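Local coordinates for phosphocarrier protein (Mycoplasma capricolum, PDB 1PCH), which carries phosphoryl groups on a histidine as the general component of the phosphoenolpyruvate-dependent sugar phosphotransferase system, at residues I60-D65 and Q71-I76; A15-V20 and T83-G88. All blocks are in the same frame, centred on the assembly; numbering follows the deposited sequence.

The HPr fold, an open-faced sandwich with helices laid on a four-stranded antiparallel sheet, illustrates how the last helix of a short chain and the tail that follows it are packed at two separate places. Interaction 1 joins the last strand, 59-65, to helix 69-82, which follows it after a short loop. Interaction 2 joins helix 15-25, near the start of the chain, to the tail leaving helix 69-82, and so encloses interaction 1 along the sequence. Their centres lie 14 Å apart, and their nearest atoms about 5 Å apart without touching. Interaction 1 is purely structural packing against the sheet, whereas interaction 2 lies beside His-14, the residue that forms the phosphohistidine intermediate.

Interaction 1 (I60-D65 and Q71-I76); sequences ITIQAD and QAIQAI
The amide N of Ile-76 donates a 2.9 Å hydrogen bond to Ala-72 O, tying together two of the three helical residues that meet strand 60-65. No hydrogen bond crosses to the strand; the contact is van der Waals packing, mostly between aliphatic side chains. Ile-73 touches two strand residues: its CG1 lies 3.7 Å from Ala-64 CB, and its CD1 lies 3.6 Å from Ile-62 O. The same CD1 meets Ile-62 CG2 at 3.9 Å, the two isoleucine side chains running past each other in opposite directions. On Ile-62, a first torsion of -56° sets CG2 anti to the backbone N, and this methyl also approaches Ile-76 CG2 at 4.3 Å. Ala-64 CB also meets Ala-72 CB, at 4.3 Å. The axes of these two short segments approach to 8.4 Å at 150°, nearly antiparallel, the chain doubling back after the strand. All five touching residues are buried. Phe-3 of the edge strand 2-6 borders Ile-62 and Ile-73, Ile-32 of strand 31-36 borders Ile-62 and Ala-72, and helix 15-25 adjoins Ile-76 through Leu-21.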
ATOM      1  N   ILE A  60       7.207   4.668   1.817  1.00 21.02           N
ATOM      2  CA  ILE A  60       6.199   4.619   0.768  1.00 18.49           C
ATOM      3  C   ILE A  60       5.142   5.679   1.075  1.00 18.42           C
ATOM      4  O   ILE A  60       4.963   6.100   2.207  1.00 20.87           O
ATOM      5  CB  ILE A  60       5.554   3.247   0.717  1.00 15.97           C
ATOM      6  CG1 ILE A  60       4.841   2.847   2.033  1.00 20.55           C
ATOM      7  CG2 ILE A  60       6.576   2.197   0.313  1.00 19.99           C
ATOM      8  CD1 ILE A  60       3.498   2.206   1.829  1.00 26.88           C
ATOM      9  N   THR A  61       4.445   6.023   0.000  1.00 15.40           N
ATOM     10  CA  THR A  61       3.356   6.960   0.090  1.00 16.81           C
ATOM     11  C   THR A  61       2.155   6.322  -0.629  1.00 17.84           C
ATOM     12  O   THR A  61       2.365   5.721  -1.666  1.00 13.98           O
ATOM     13  CB  THR A  61       3.702   8.288  -0.619  1.00 19.41           C
ATOM     14  OG1 THR A  61       4.800   8.874   0.125  1.00 23.32           O
ATOM     15  CG2 THR A  61       2.526   9.239  -0.424  1.00 18.82           C
ATOM     16  N   ILE A  62       1.033   6.355   0.044  1.00 18.51           N
ATOM     17  CA  ILE A  62      -0.194   5.859  -0.540  1.00 18.39           C
ATOM     18  C   ILE A  62      -1.118   7.077  -0.785  1.00 19.12           C
ATOM     19  O   ILE A  62      -1.308   7.911   0.113  1.00 19.37           O
ATOM     20  CB  ILE A  62      -0.924   4.845   0.330  1.00 16.19           C
ATOM     21  CG1 ILE A  62      -0.106   3.646   0.719  1.00 20.75           C
ATOM     22  CG2 ILE A  62      -2.239   4.433  -0.325  1.00 20.71           C
ATOM     23  CD1 ILE A  62       0.230   2.727  -0.412  1.00 25.95           C
ATOM     24  N   GLN A  63      -1.564   7.189  -2.005  1.00 17.29           N
ATOM     25  CA  GLN A  63      -2.401   8.280  -2.447  1.00 22.25           C
ATOM     26  C   GLN A  63      -3.749   7.688  -2.940  1.00 21.70           C
ATOM     27  O   GLN A  63      -3.694   6.800  -3.767  1.00 19.44           O
ATOM     28  CB  GLN A  63      -1.789   9.053  -3.616  1.00 26.53           C
ATOM     29  CG  GLN A  63      -2.575  10.290  -4.035  1.00 34.95           C
ATOM     30  CD  GLN A  63      -1.718  11.560  -3.887  1.00 42.74           C
ATOM     31  OE1 GLN A  63      -1.894  12.302  -2.928  1.00 54.62           O
ATOM     32  NE2 GLN A  63      -0.793  11.769  -4.810  1.00 45.23           N
ATOM     33  N   ALA A  64      -4.816   8.184  -2.376  1.00 21.28           N
ATOM     34  CA  ALA A  64      -6.152   7.692  -2.812  1.00 20.72           C
ATOM     35  C   ALA A  64      -6.881   8.914  -3.402  1.00 22.06           C
ATOM     36  O   ALA A  64      -6.863   9.987  -2.797  1.00 21.98           O
ATOM     37  CB  ALA A  64      -6.887   7.118  -1.648  1.00 16.22           C
ATOM     38  N   ASP A  65      -7.458   8.747  -4.560  1.00 19.33           N
ATOM     39  CA  ASP A  65      -8.195   9.847  -5.190  1.00 26.45           C
ATOM     40  C   ASP A  65      -9.536   9.301  -5.644  1.00 27.55           C
ATOM     41  O   ASP A  65      -9.688   8.304  -6.347  1.00 22.69           O
ATOM     42  CB  ASP A  65      -7.416  10.537  -6.275  1.00 30.90           C
ATOM     43  CG  ASP A  65      -6.007  10.932  -5.813  1.00 41.07           C
ATOM     44  OD1 ASP A  65      -5.901  11.769  -4.887  1.00 57.01           O
ATOM     45  OD2 ASP A  65      -5.020  10.375  -6.351  1.00 45.64           O
ATOM     46  N   GLN A  71     -12.026   6.859   3.289  1.00 17.76           N
ATOM     47  CA  GLN A  71     -12.165   5.550   3.943  1.00 17.10           C
ATOM     48  C   GLN A  71     -11.005   4.639   3.494  1.00 15.78           C
ATOM     49  O   GLN A  71     -10.418   3.949   4.277  1.00 17.63           O
ATOM     50  CB  GLN A  71     -13.494   4.895   3.586  1.00 20.63           C
ATOM     51  CG  GLN A  71     -14.737   5.587   3.964  1.00 20.42           C
ATOM     52  CD  GLN A  71     -16.016   4.880   3.479  1.00 27.54           C
ATOM     53  OE1 GLN A  71     -16.107   4.435   2.340  1.00 32.97           O
ATOM     54  NE2 GLN A  71     -16.990   4.792   4.357  1.00 28.68           N
ATOM     55  N   ALA A  72     -10.754   4.704   2.194  1.00 16.95           N
ATOM     56  CA  ALA A  72      -9.728   3.901   1.555  1.00 20.05           C
ATOM     57  C   ALA A  72      -8.390   4.073   2.256  1.00 18.10           C
ATOM     58  O   ALA A  72      -7.697   3.102   2.520  1.00 15.40           O
ATOM     59  CB  ALA A  72      -9.610   4.229   0.085  1.00 18.38           C
ATOM     60  N   ILE A  73      -8.003   5.314   2.515  1.00 18.44           N
ATOM     61  CA  ILE A  73      -6.685   5.533   3.145  1.00 19.46           C
ATOM     62  C   ILE A  73      -6.603   4.897   4.507  1.00 17.95           C
ATOM     63  O   ILE A  73      -5.634   4.211   4.877  1.00 18.90           O
ATOM     64  CB  ILE A  73      -6.434   7.053   3.203  1.00 23.60           C
ATOM     65  CG1 ILE A  73      -5.787   7.565   1.896  1.00 29.10           C
ATOM     66  CG2 ILE A  73      -5.623   7.488   4.381  1.00 40.15           C
ATOM     67  CD1 ILE A  73      -4.455   6.934   1.647  1.00 27.02           C
ATOM     68  N   GLN A  74      -7.681   5.018   5.303  1.00 17.97           N
ATOM     69  CA  GLN A  74      -7.691   4.411   6.631  1.00 15.82           C
ATOM     70  C   GLN A  74      -7.673   2.896   6.557  1.00 17.86           C
ATOM     71  O   GLN A  74      -6.977   2.237   7.344  1.00 18.42           O
ATOM     72  CB  GLN A  74      -8.853   4.923   7.469  1.00 17.80           C
ATOM     73  CG  GLN A  74      -8.888   6.405   7.681  1.00 18.85           C
ATOM     74  CD  GLN A  74      -7.651   7.002   8.319  1.00 25.43           C
ATOM     75  OE1 GLN A  74      -6.896   6.314   8.994  1.00 27.86           O
ATOM     76  NE2 GLN A  74      -7.510   8.317   8.170  1.00 37.30           N
ATOM     77  N   ALA A  75      -8.462   2.376   5.600  1.00 16.85           N
ATOM     78  CA  ALA A  75      -8.566   0.947   5.406  1.00 15.09           C
ATOM     79  C   ALA A  75      -7.182   0.380   5.058  1.00 15.54           C
ATOM     80  O   ALA A  75      -6.749  -0.572   5.682  1.00 17.63           O
ATOM     81  CB  ALA A  75      -9.597   0.581   4.388  1.00 13.80           C
ATOM     82  N   ILE A  76      -6.515   1.050   4.121  1.00 15.11           N
ATOM     83  CA  ILE A  76      -5.179   0.633   3.705  1.00 16.34           C
ATOM     84  C   ILE A  76      -4.148   0.779   4.834  1.00 14.33           C
ATOM     85  O   ILE A  76      -3.353  -0.105   5.084  1.00 16.96           O
ATOM     86  CB  ILE A  76      -4.739   1.367   2.449  1.00 17.11           C
ATOM     87  CG1 ILE A  76      -5.582   1.076   1.216  1.00 17.49           C
ATOM     88  CG2 ILE A  76      -3.240   1.110   2.173  1.00 18.78           C
ATOM     89  CD1 ILE A  76      -5.785  -0.377   0.917  1.00 22.93           C
TER

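Interaction 2 (A15-V20 and T83-G88); sequences ARPASV and TALIQG
Pro-17 meets both residues of the tail that lie nearest it, using CB as the common point. That atom is 4.0 Å from Thr-83 OG1 and 4.1 Å from Leu-85 CD1, and the leucine side chain crosses the ring at about a right angle. With CG anti to its backbone N at -167°, Leu-85 brings CD1 against CB and CG of the proline together. One turn further along the helix, Val-20 CG1 rests 4.1 Å from Thr-83 CG2. Just past helix 69-82, Ala-84, with a positive phi of 66°, forms a Schellman motif, and its neighbours Thr-83 and Leu-85 both touch segment 15-20. This is the active-site end of the HPr fold, where the nearest side-chain atoms of Pro-17 and His-14 are about 3 Å apart. Further out, Thr-83 OG1 hydrogen-bonds Thr-79 O in the last turn of helix 69-82, which ties down the hydroxyl beside Pro-17. In helix 15-25, Arg-16 O accepts both Ser-19 OG at 2.8 Å and Val-20 N at 3.1 Å, from the same face of its carbonyl plane; the hydroxyl is tilted 29° from that plane.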
ATOM      1  N   ALA A  15       4.646 -11.118  -0.957  1.00 18.58           N
ATOM      2  CA  ALA A  15       3.400 -11.654  -1.408  1.00 17.71           C
ATOM      3  C   ALA A  15       2.252 -11.563  -0.463  1.00 14.17           C
ATOM      4  O   ALA A  15       1.141 -11.176  -0.928  1.00 17.82           O
ATOM      5  CB  ALA A  15       3.555 -13.044  -2.012  1.00 21.44           C
ATOM      6  N   ARG A  16       2.400 -11.969   0.766  1.00 16.89           N
ATOM      7  CA  ARG A  16       1.259 -11.994   1.714  1.00 19.51           C
ATOM      8  C   ARG A  16       0.637 -10.640   1.865  1.00 21.95           C
ATOM      9  O   ARG A  16      -0.572 -10.405   1.672  1.00 16.22           O
ATOM     10  CB  ARG A  16       1.761 -12.561   3.031  1.00 23.49           C
ATOM     11  CG  ARG A  16       0.670 -13.190   3.898  1.00 29.46           C
ATOM     12  CD  ARG A  16       1.216 -13.517   5.282  1.00 32.93           C
ATOM     13  N   PRO A  17       1.478  -9.656   2.283  1.00 19.18           N
ATOM     14  CA  PRO A  17       0.942  -8.307   2.422  1.00 16.72           C
ATOM     15  C   PRO A  17       0.489  -7.708   1.163  1.00 14.54           C
ATOM     16  O   PRO A  17      -0.575  -7.028   1.094  1.00 18.07           O
ATOM     17  CB  PRO A  17       2.048  -7.523   3.125  1.00 18.59           C
ATOM     18  CG  PRO A  17       3.297  -8.272   2.707  1.00 19.66           C
ATOM     19  CD  PRO A  17       2.876  -9.725   2.792  1.00 18.75           C
ATOM     20  N   ALA A  18       1.189  -7.898   0.026  1.00 14.14           N
ATOM     21  CA  ALA A  18       0.752  -7.345  -1.214  1.00 17.47           C
ATOM     22  C   ALA A  18      -0.639  -7.896  -1.588  1.00 15.76           C
ATOM     23  O   ALA A  18      -1.463  -7.155  -2.083  1.00 15.11           O
ATOM     24  CB  ALA A  18       1.730  -7.652  -2.346  1.00 22.60           C
ATOM     25  N   SER A  19      -0.810  -9.193  -1.376  1.00 16.98           N
ATOM     26  CA  SER A  19      -2.069  -9.835  -1.769  1.00 16.89           C
ATOM     27  C   SER A  19      -3.223  -9.272  -0.964  1.00 13.32           C
ATOM     28  O   SER A  19      -4.283  -9.018  -1.542  1.00 19.59           O
ATOM     29  CB  SER A  19      -1.981 -11.342  -1.620  1.00 15.23           C
ATOM     30  OG  SER A  19      -2.030 -11.775  -0.301  1.00 21.45           O
ATOM     31  N   VAL A  20      -3.029  -9.135   0.338  1.00 16.07           N
ATOM     32  CA  VAL A  20      -3.999  -8.593   1.257  1.00 16.22           C
ATOM     33  C   VAL A  20      -4.338  -7.148   0.952  1.00 20.73           C
ATOM     34  O   VAL A  20      -5.458  -6.677   0.943  1.00 14.27           O
ATOM     35  CB  VAL A  20      -3.603  -8.757   2.731  1.00 19.83           C
ATOM     36  CG1 VAL A  20      -4.663  -8.147   3.616  1.00 21.02           C
ATOM     37  CG2 VAL A  20      -3.411 -10.233   3.041  1.00 23.08           C
ATOM     38  N   THR A  83      -0.999  -6.187   8.949  1.00 24.06           N
ATOM     39  CA  THR A  83      -0.154  -7.246   8.361  1.00 25.23           C
ATOM     40  C   THR A  83       1.281  -7.063   8.879  1.00 22.93           C
ATOM     41  O   THR A  83       2.201  -7.777   8.516  1.00 27.41           O
ATOM     42  CB  THR A  83      -0.252  -7.268   6.859  1.00 26.76           C
ATOM     43  OG1 THR A  83       0.050  -5.988   6.294  1.00 28.21           O
ATOM     44  CG2 THR A  83      -1.610  -7.708   6.355  1.00 18.50           C
ATOM     45  N   ALA A  84       1.459  -6.115   9.784  1.00 23.64           N
ATOM     46  CA  ALA A  84       2.803  -5.872  10.344  1.00 25.74           C
ATOM     47  C   ALA A  84       3.753  -5.343   9.306  1.00 25.43           C
ATOM     48  O   ALA A  84       4.980  -5.497   9.362  1.00 30.07           O
ATOM     49  CB  ALA A  84       3.325  -7.145  11.016  1.00 25.95           C
ATOM     50  N   LEU A  85       3.231  -4.681   8.254  1.00 20.34           N
ATOM     51  CA  LEU A  85       4.156  -4.167   7.236  1.00 17.34           C
ATOM     52  C   LEU A  85       4.839  -2.888   7.715  1.00 22.16           C
ATOM     53  O   LEU A  85       5.896  -2.464   7.274  1.00 24.38           O
ATOM     54  CB  LEU A  85       3.328  -3.833   5.987  1.00 16.90           C
ATOM     55  CG  LEU A  85       4.112  -3.572   4.711  1.00 21.89           C
ATOM     56  CD1 LEU A  85       4.891  -4.811   4.264  1.00 21.07           C
ATOM     57  CD2 LEU A  85       3.066  -3.259   3.564  1.00 27.88           C
ATOM     58  N   ILE A  86       4.102  -2.167   8.540  1.00 19.03           N
ATOM     59  CA  ILE A  86       4.486  -0.906   9.072  1.00 18.52           C
ATOM     60  C   ILE A  86       4.167  -0.936  10.572  1.00 23.95           C
ATOM     61  O   ILE A  86       3.479  -1.873  11.001  1.00 21.68           O
ATOM     62  CB  ILE A  86       3.815   0.313   8.403  1.00 21.54           C
ATOM     63  CG1 ILE A  86       2.344   0.533   8.783  1.00 22.81           C
ATOM     64  CG2 ILE A  86       3.972   0.216   6.896  1.00 22.94           C
ATOM     65  CD1 ILE A  86       1.763   1.813   8.254  1.00 21.60           C
ATOM     66  N   GLN A  87       4.654   0.055  11.261  1.00 25.71           N
ATOM     67  CA  GLN A  87       4.366   0.157  12.704  1.00 31.92           C
ATOM     68  C   GLN A  87       3.175   1.022  12.943  1.00 30.99           C
ATOM     69  O   GLN A  87       2.907   2.036  12.285  1.00 30.67           O
ATOM     70  CB  GLN A  87       5.629   0.563  13.425  1.00 36.13           C
ATOM     71  CG  GLN A  87       6.693  -0.582  13.288  1.00 44.43           C
ATOM     72  CD  GLN A  87       7.727  -0.437  14.392  1.00 50.10           C
ATOM     73  OE1 GLN A  87       8.279  -1.422  14.867  1.00 59.94           O
ATOM     74  NE2 GLN A  87       7.931   0.805  14.790  1.00 55.05           N
ATOM     75  N   GLY A  88       2.307   0.596  13.883  1.00 35.12           N
ATOM     76  CA  GLY A  88       1.127   1.474  14.081  1.00 38.59           C
ATOM     77  C   GLY A  88       1.512   2.640  15.007  1.00 40.98           C
ATOM     78  O   GLY A  88       2.653   2.631  15.509  1.00 38.54           O
ATOM     79  OXT GLY A  88       0.649   3.515  15.222  1.00 30.75           O
TER